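Local coordinates for beta-mannosidase (Trichoderma harzianum, PDB 4CVU), which probably hydrolyses terminal beta-D-mannose residues from the non-reducing ends of beta-mannosides, as a family 2 glycoside hydrolase, at residues S228-I233 / V472-H477; N255-F260 / D296-G301. All coordinates share one frame; numbering follows the deposited sequence. Where two conformers were deposited one is given.

In the fold
Interactions 1 and 2 meet along neighbouring strands of one antiparallel sheet, their centres about 10 Å apart. Strand 227-237, one of the sheet's two outermost strands, pairs with strand 252-261 through probable backbone hydrogen bonds from D259 N to N230 O and from D232 N to S257 O, each 2.8 Å. Interaction 1 joins that edge to helix 458-475, while interaction 2 continues the sheet inward to strand 298-305. R473 ties the two together: it forms a salt bridge with D259 and a hydrogen bond with S257. The glycan attached at N255 spreads over both contacts, and the same mannose touches both. It is a protein-linked sugar, not a substrate in a binding pocket.

Interaction 1 of 2, residues S228-I233 / V472-H477; sequences SLNTDI and VRRLNH. With CD (cadmium ion), chain S; MAN (alpha-D-mannopyranose), chain E.
D232 OD2 lies 3.9 Å from R473 NH1, a long salt bridge with the oxygen well out of the guanidinium plane, so only charge acts. D232 CB lies over one face of that plane, and mannose C6 covers the centre of the other at 3.6 Å. Arginine suits the place because its planar end offers two faces and a rim: NE reaches D259, NH2 S257, and NH1 both N528 and an N-acetylglucosamine. A leucine in place of R473 would probably leave D232 and D259 without the positive charge they share and mannose C6 without its flat packing partner.

N476 ND2 donates a hydrogen bond to I233 O (2.9 Å) from 38° above the carbonyl plane; S529 holds N476 OD1. The strand belongs to the family 2 immunoglobulin-like domain, and the helix, between parallel strands 442-446 and 481-485, is consistent with the catalytic (beta/alpha)8 barrel, so two domains meet. Two waters also bridge the backbones: water 1 donates to T231 O and R474 O, and water 2 accepts from I233 N and can donate to R473 O.

The N230 amide lies against the helix, OD1 3.2 Å from R474 CA and ND2 3.6 Å from R473 CB. I233 CB meets H477 CB at 3.7 Å. With CG between backbone N and carbonyl carbon (chi1 73°), H477 turns NE2 to a cadmium ion (2.8 Å) shared with D430 and two waters, while ND1 bonds to R345 O.

Interaction 2 of 2, residues N255-F260 / D296-G301; sequences NASLDF and DMTVTG. With CD (cadmium ion), chain X; NAG (2-acetamido-2-deoxy-beta-D-glucopyranose), chain B; MAN (alpha-D-mannopyranose), chain E.
In D259 and T298 the first torsions match: CG (chi1 -58°) and OG1 (chi1 -59°) both stand opposite their own carbonyl carbons, bringing the two side chains alongside, pointing the same way. T298 OG1 donates to the anti side of D259 OD1 at 2.7 Å, a relay that suits a hydroxyl beside a carboxylate. Mannose O4 in turn donates to T298 OG1 at 2.6 Å, and mannose O6 to D259 OD1. On the same face S257 OG and T300 OG1 share a hydrogen bond of 2.8 Å. N255 ND2 is covalently bonded to C1 of the first N-acetylglucosamine, N255-A256-S257 being the glycosylation sequon.

F260 has chi1 near 59°, which swings its ring back over the facing strand; M297 C lies 3.3 Å above one face, offset toward the rim, and V299 N meets the edge. Beyond M297, D296 OD1 binds a cadmium ion (2.5 Å). Paired antiparallel backbone bonds join A256/G301 and L258/V299.

A256, L258 and V299 fill the other face with small or branched apolar groups, against V328 and V330 of strand 324-332. Strand 227-237 flanks 252-261, strand 283-294 flanks 298-305, and helix 458-475 reaches S257 OG and D259 OD2 through R473.

Interaction 1 of 2, residues S228-I233 / V472-H477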
loop_
_atom_site.group_PDB
_atom_site.type_symbol
_atom_site.label_atom_id
_atom_site.label_comp_id
_atom_site.label_asym_id
_atom_site.label_seq_id
_atom_site.Cartn_x
_atom_site.Cartn_y
_atom_site.Cartn_z
ATOM N N SER A 228 46.995 1.536 -7.279
ATOM C CA SER A 228 46.429 2.243 -8.431
ATOM C C SER A 228 45.169 3.032 -8.040
ATOM O O SER A 228 44.198 2.456 -7.564
ATOM C CB SER A 228 46.071 1.246 -9.530
ATOM O OG SER A 228 45.411 1.908 -10.580
ATOM N N LEU A 229 45.193 4.345 -8.248
ATOM C CA LEU A 229 44.027 5.194 -7.987
ATOM C C LEU A 229 43.071 5.278 -9.168
ATOM O O LEU A 229 41.856 5.157 -9.000
ATOM C CB LEU A 229 44.470 6.622 -7.643
ATOM C CG LEU A 229 45.026 6.810 -6.239
ATOM C CD1 LEU A 229 45.850 8.077 -6.160
ATOM C CD2 LEU A 229 43.912 6.808 -5.199
ATOM N N ASN A 230 43.626 5.504 -10.351
ATOM C CA ASN A 230 42.856 5.876 -11.543
ATOM C C ASN A 230 43.788 5.773 -12.779
ATOM O O ASN A 230 44.992 6.022 -12.680
ATOM C CB ASN A 230 42.336 7.315 -11.404
ATOM C CG ASN A 230 41.314 7.683 -12.465
ATOM O OD1 ASN A 230 40.710 6.814 -13.077
ATOM N ND2 ASN A 230 41.086 8.986 -12.658
ATOM N N THR A 231 43.229 5.430 -13.936
ATOM C CA THR A 231 44.035 5.185 -15.146
ATOM C C THR A 231 43.340 5.745 -16.390
ATOM O O THR A 231 42.209 5.364 -16.698
ATOM C CB THR A 231 44.282 3.677 -15.321
ATOM O OG1 THR A 231 45.044 3.168 -14.203
ATOM C CG2 THR A 231 45.044 3.393 -16.616
ATOM N N ASP A 232 44.015 6.666 -17.080
ATOM C CA ASP A 232 43.512 7.262 -18.319
ATOM C C ASP A 232 44.173 6.532 -19.475
ATOM O O ASP A 232 45.410 6.608 -19.631
ATOM C CB ASP A 232 43.824 8.761 -18.344
ATOM C CG ASP A 232 43.252 9.482 -19.591
ATOM O OD1 ASP A 232 42.977 8.826 -20.635
ATOM O OD2 ASP A 232 43.125 10.741 -19.525
ATOM N N ILE A 233 43.369 5.809 -20.259
ATOM C CA ILE A 233 43.810 5.212 -21.528
ATOM C C ILE A 233 43.138 6.000 -22.632
ATOM O O ILE A 233 41.875 6.179 -22.614
ATOM C CB ILE A 233 43.410 3.740 -21.679
ATOM C CG1 ILE A 233 43.876 2.883 -20.475
ATOM C CG2 ILE A 233 43.971 3.173 -22.969
ATOM C CD1 ILE A 233 45.373 2.839 -20.270
ATOM N N VAL A 472 36.888 12.543 -16.244
ATOM C CA VAL A 472 37.387 12.478 -17.640
ATOM C C VAL A 472 38.481 11.409 -17.784
ATOM O O VAL A 472 38.444 10.589 -18.723
ATOM C CB VAL A 472 37.895 13.837 -18.159
ATOM C CG1 VAL A 472 38.783 13.654 -19.383
ATOM C CG2 VAL A 472 36.735 14.757 -18.521
ATOM N N ARG A 473 39.439 11.407 -16.855
ATOM C CA ARG A 473 40.509 10.381 -16.842
ATOM C C ARG A 473 39.965 8.974 -16.603
ATOM O O ARG A 473 40.361 8.026 -17.303
ATOM C CB ARG A 473 41.601 10.697 -15.797
ATOM C CG ARG A 473 42.476 11.889 -16.141
ATOM C CD ARG A 473 43.399 12.278 -14.981
ATOM N NE ARG A 473 44.503 11.326 -14.746
ATOM C CZ ARG A 473 45.542 11.162 -15.569
ATOM N NH1 ARG A 473 45.629 11.852 -16.713
ATOM N NH2 ARG A 473 46.505 10.297 -15.262
ATOM N N ARG A 474 39.062 8.857 -15.625
ATOM C CA ARG A 474 38.447 7.562 -15.266
ATOM C C ARG A 474 37.717 6.908 -16.440
ATOM O O ARG A 474 37.861 5.713 -16.663
ATOM C CB ARG A 474 37.493 7.728 -14.064
ATOM C CG ARG A 474 36.776 6.448 -13.610
ATOM C CD ARG A 474 35.934 6.644 -12.335
ATOM N NE ARG A 474 34.832 7.571 -12.543
ATOM C CZ ARG A 474 33.632 7.234 -13.033
ATOM N NH1 ARG A 474 33.351 5.974 -13.338
ATOM N NH2 ARG A 474 32.710 8.162 -13.210
ATOM N N LEU A 475 36.958 7.716 -17.177
ATOM C CA LEU A 475 35.996 7.212 -18.171
ATOM C C LEU A 475 36.531 7.103 -19.588
ATOM O O LEU A 475 35.928 6.420 -20.412
ATOM C CB LEU A 475 34.747 8.091 -18.169
ATOM C CG LEU A 475 33.893 7.944 -16.902
ATOM C CD1 LEU A 475 32.770 8.980 -16.881
ATOM C CD2 LEU A 475 33.298 6.555 -16.815
ATOM N N ASN A 476 37.693 7.733 -19.849
ATOM C CA ASN A 476 38.191 7.936 -21.209
ATOM C C ASN A 476 38.417 6.664 -22.028
ATOM O O ASN A 476 38.318 6.688 -23.242
ATOM C CB ASN A 476 39.507 8.730 -21.200
ATOM C CG ASN A 476 39.814 9.311 -22.547
ATOM O OD1 ASN A 476 39.106 10.184 -23.036
ATOM N ND2 ASN A 476 40.839 8.793 -23.180
ATOM N N HIS A 477 38.715 5.562 -21.351
ATOM C CA HIS A 477 39.029 4.315 -22.040
ATOM C C HIS A 477 37.833 3.508 -22.533
ATOM O O HIS A 477 38.019 2.484 -23.188
ATOM C CB HIS A 477 39.806 3.409 -21.087
ATOM C CG HIS A 477 38.969 2.829 -20.007
ATOM N ND1 HIS A 477 38.408 1.572 -20.103
ATOM C CD2 HIS A 477 38.574 3.329 -18.814
ATOM C CE1 HIS A 477 37.722 1.313 -19.005
ATOM N NE2 HIS A 477 37.802 2.362 -18.215
HETATM CD CD CD S . 36.980 2.260 -15.562
HETATM C C1 MAN E . 46.772 16.922 -11.519
HETATM C C2 MAN E . 47.398 16.641 -10.171
HETATM C C3 MAN E . 48.617 15.748 -10.360
HETATM C C4 MAN E . 48.277 14.525 -11.234
HETATM C C5 MAN E . 47.470 14.889 -12.470
HETATM C C6 MAN E . 46.983 13.643 -13.203
HETATM O O2 MAN E . 46.461 15.961 -9.345
HETATM O O3 MAN E . 49.053 15.298 -9.092
HETATM O O4 MAN E . 49.455 13.905 -11.711
HETATM O O5 MAN E . 46.395 15.698 -12.139
HETATM O O6 MAN E . 46.212 12.798 -12.380
HETATM O O HOH W 1 39.579 4.143 -15.260
HETATM O O HOH W 2 40.488 5.781 -18.968
HETATM O O HOH W 3 35.325 4.062 -15.475
HETATM O O HOH W 4 38.031 0.328 -14.042
#

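Interaction 2 of 2, residues N255-F260 / D296-G301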
loop_
_atom_site.group_PDB
_atom_site.type_symbol
_atom_site.label_atom_id
_atom_site.label_comp_id
_atom_site.label_asym_id
_atom_site.label_seq_id
_atom_site.Cartn_x
_atom_site.Cartn_y
_atom_site.Cartn_z
ATOM N N ASN A 255 47.869 5.762 -25.449
ATOM C CA ASN A 255 48.485 6.527 -24.391
ATOM C C ASN A 255 47.956 6.075 -23.032
ATOM O O ASN A 255 46.757 5.958 -22.857
ATOM C CB ASN A 255 48.179 8.009 -24.603
ATOM C CG ASN A 255 49.017 8.923 -23.725
ATOM O OD1 ASN A 255 50.066 8.541 -23.208
ATOM N ND2 ASN A 255 48.541 10.153 -23.565
ATOM N N ALA A 256 48.844 5.824 -22.084
ATOM C CA ALA A 256 48.461 5.292 -20.797
ATOM C C ALA A 256 49.047 6.152 -19.711
ATOM O O ALA A 256 50.240 6.256 -19.600
ATOM C CB ALA A 256 48.945 3.865 -20.644
ATOM N N SER A 257 48.193 6.757 -18.894
ATOM C CA SER A 257 48.606 7.623 -17.804
ATOM C C SER A 257 47.995 7.092 -16.499
ATOM O O SER A 257 46.754 6.963 -16.369
ATOM C CB SER A 257 48.169 9.063 -18.097
ATOM O OG SER A 257 48.681 9.952 -17.127
ATOM N N LEU A 258 48.849 6.759 -15.544
ATOM C CA LEU A 258 48.407 6.070 -14.319
ATOM C C LEU A 258 48.603 6.908 -13.055
ATOM O O LEU A 258 49.729 7.338 -12.779
ATOM C CB LEU A 258 49.196 4.778 -14.150
ATOM C CG LEU A 258 48.744 3.542 -14.936
ATOM C CD1 LEU A 258 49.053 3.634 -16.419
ATOM C CD2 LEU A 258 49.438 2.310 -14.334
ATOM N N ASP A 259 47.524 7.104 -12.285
ATOM C CA ASP A 259 47.589 7.742 -10.972
ATOM C C ASP A 259 47.769 6.669 -9.888
ATOM O O ASP A 259 47.243 5.572 -10.022
ATOM C CB ASP A 259 46.318 8.562 -10.700
ATOM C CG ASP A 259 46.075 9.629 -11.763
ATOM O OD1 ASP A 259 47.062 10.220 -12.222
ATOM O OD2 ASP A 259 44.898 9.862 -12.158
ATOM N N PHE A 260 48.513 6.988 -8.824
ATOM C CA PHE A 260 48.869 5.988 -7.800
ATOM C C PHE A 260 49.219 6.598 -6.429
ATOM O O PHE A 260 49.386 7.804 -6.297
ATOM C CB PHE A 260 50.037 5.121 -8.308
ATOM C CG PHE A 260 51.292 5.916 -8.643
ATOM C CD1 PHE A 260 52.231 6.220 -7.667
ATOM C CD2 PHE A 260 51.509 6.389 -9.931
ATOM C CE1 PHE A 260 53.369 6.982 -7.971
ATOM C CE2 PHE A 260 52.632 7.149 -10.238
ATOM C CZ PHE A 260 53.565 7.451 -9.264
ATOM N N ASP A 296 55.048 13.062 -8.913
ATOM C CA ASP A 296 54.834 12.487 -7.580
ATOM C C ASP A 296 53.822 11.322 -7.531
ATOM O O ASP A 296 54.089 10.289 -6.910
ATOM C CB ASP A 296 54.361 13.593 -6.636
ATOM C CG ASP A 296 54.407 13.181 -5.193
ATOM O OD1 ASP A 296 55.498 12.860 -4.735
ATOM O OD2 ASP A 296 53.360 13.164 -4.513
ATOM N N MET A 297 52.672 11.510 -8.172
ATOM C CA MET A 297 51.590 10.522 -8.157
ATOM C C MET A 297 51.114 10.032 -9.519
ATOM O O MET A 297 50.059 9.459 -9.628
ATOM C CB MET A 297 50.404 11.046 -7.353
ATOM C CG MET A 297 49.574 12.097 -8.073
ATOM S SD MET A 297 48.067 12.572 -7.213
ATOM C CE MET A 297 48.742 13.396 -5.784
ATOM N N THR A 298 51.900 10.237 -10.546
ATOM C CA THR A 298 51.483 9.831 -11.877
ATOM C C THR A 298 52.634 9.381 -12.754
ATOM O O THR A 298 53.749 9.891 -12.645
ATOM C CB THR A 298 50.687 10.947 -12.575
ATOM O OG1 THR A 298 49.525 11.266 -11.782
ATOM C CG2 THR A 298 50.232 10.505 -13.966
ATOM N N VAL A 299 52.352 8.394 -13.600
ATOM C CA VAL A 299 53.319 7.917 -14.579
ATOM C C VAL A 299 52.590 7.674 -15.907
ATOM O O VAL A 299 51.474 7.114 -15.933
ATOM C CB VAL A 299 54.067 6.667 -14.091
ATOM C CG1 VAL A 299 53.131 5.494 -13.922
ATOM C CG2 VAL A 299 55.215 6.315 -15.046
ATOM N N THR A 300 53.212 8.124 -16.997
ATOM C CA THR A 300 52.595 8.136 -18.315
ATOM C C THR A 300 53.545 7.655 -19.401
ATOM O O THR A 300 54.744 7.971 -19.375
ATOM C CB THR A 300 52.176 9.574 -18.682
ATOM O OG1 THR A 300 51.404 10.146 -17.615
ATOM C CG2 THR A 300 51.376 9.606 -19.967
ATOM N N GLY A 301 53.017 6.916 -20.365
ATOM C CA GLY A 301 53.770 6.561 -21.576
ATOM C C GLY A 301 52.842 6.226 -22.723
ATOM O O GLY A 301 51.624 6.058 -22.524
HETATM CD CD CD X . 55.406 11.203 -2.828
HETATM C C1 NAG B . 49.148 11.184 -22.750
HETATM C C2 NAG B . 49.722 12.354 -23.547
HETATM C C3 NAG B . 50.312 13.375 -22.597
HETATM C C4 NAG B . 49.239 13.839 -21.593
HETATM C C5 NAG B . 48.612 12.616 -20.925
HETATM C C6 NAG B . 47.414 12.903 -20.025
HETATM C C7 NAG B . 50.531 11.812 -25.794
HETATM C C8 NAG B . 51.645 11.238 -26.623
HETATM N N2 NAG B . 50.717 11.839 -24.482
HETATM O O3 NAG B . 50.771 14.460 -23.363
HETATM O O4 NAG B . 49.822 14.654 -20.596
HETATM O O5 NAG B . 48.162 11.697 -21.887
HETATM O O6 NAG B . 47.094 11.697 -19.350
HETATM O O7 NAG B . 49.519 12.232 -26.349
HETATM C C1 MAN E . 46.772 16.922 -11.519
HETATM C C2 MAN E . 47.398 16.641 -10.171
HETATM C C3 MAN E . 48.617 15.748 -10.360
HETATM C C4 MAN E . 48.277 14.525 -11.234
HETATM C C5 MAN E . 47.470 14.889 -12.470
HETATM C C6 MAN E . 46.983 13.643 -13.203
HETATM O O2 MAN E . 46.461 15.961 -9.345
HETATM O O3 MAN E . 49.053 15.298 -9.092
HETATM O O4 MAN E . 49.455 13.905 -11.711
HETATM O O5 MAN E . 46.395 15.698 -12.139
HETATM O O6 MAN E . 46.212 12.798 -12.380
HETATM O O HOH W 5 55.404 9.392 -1.137
#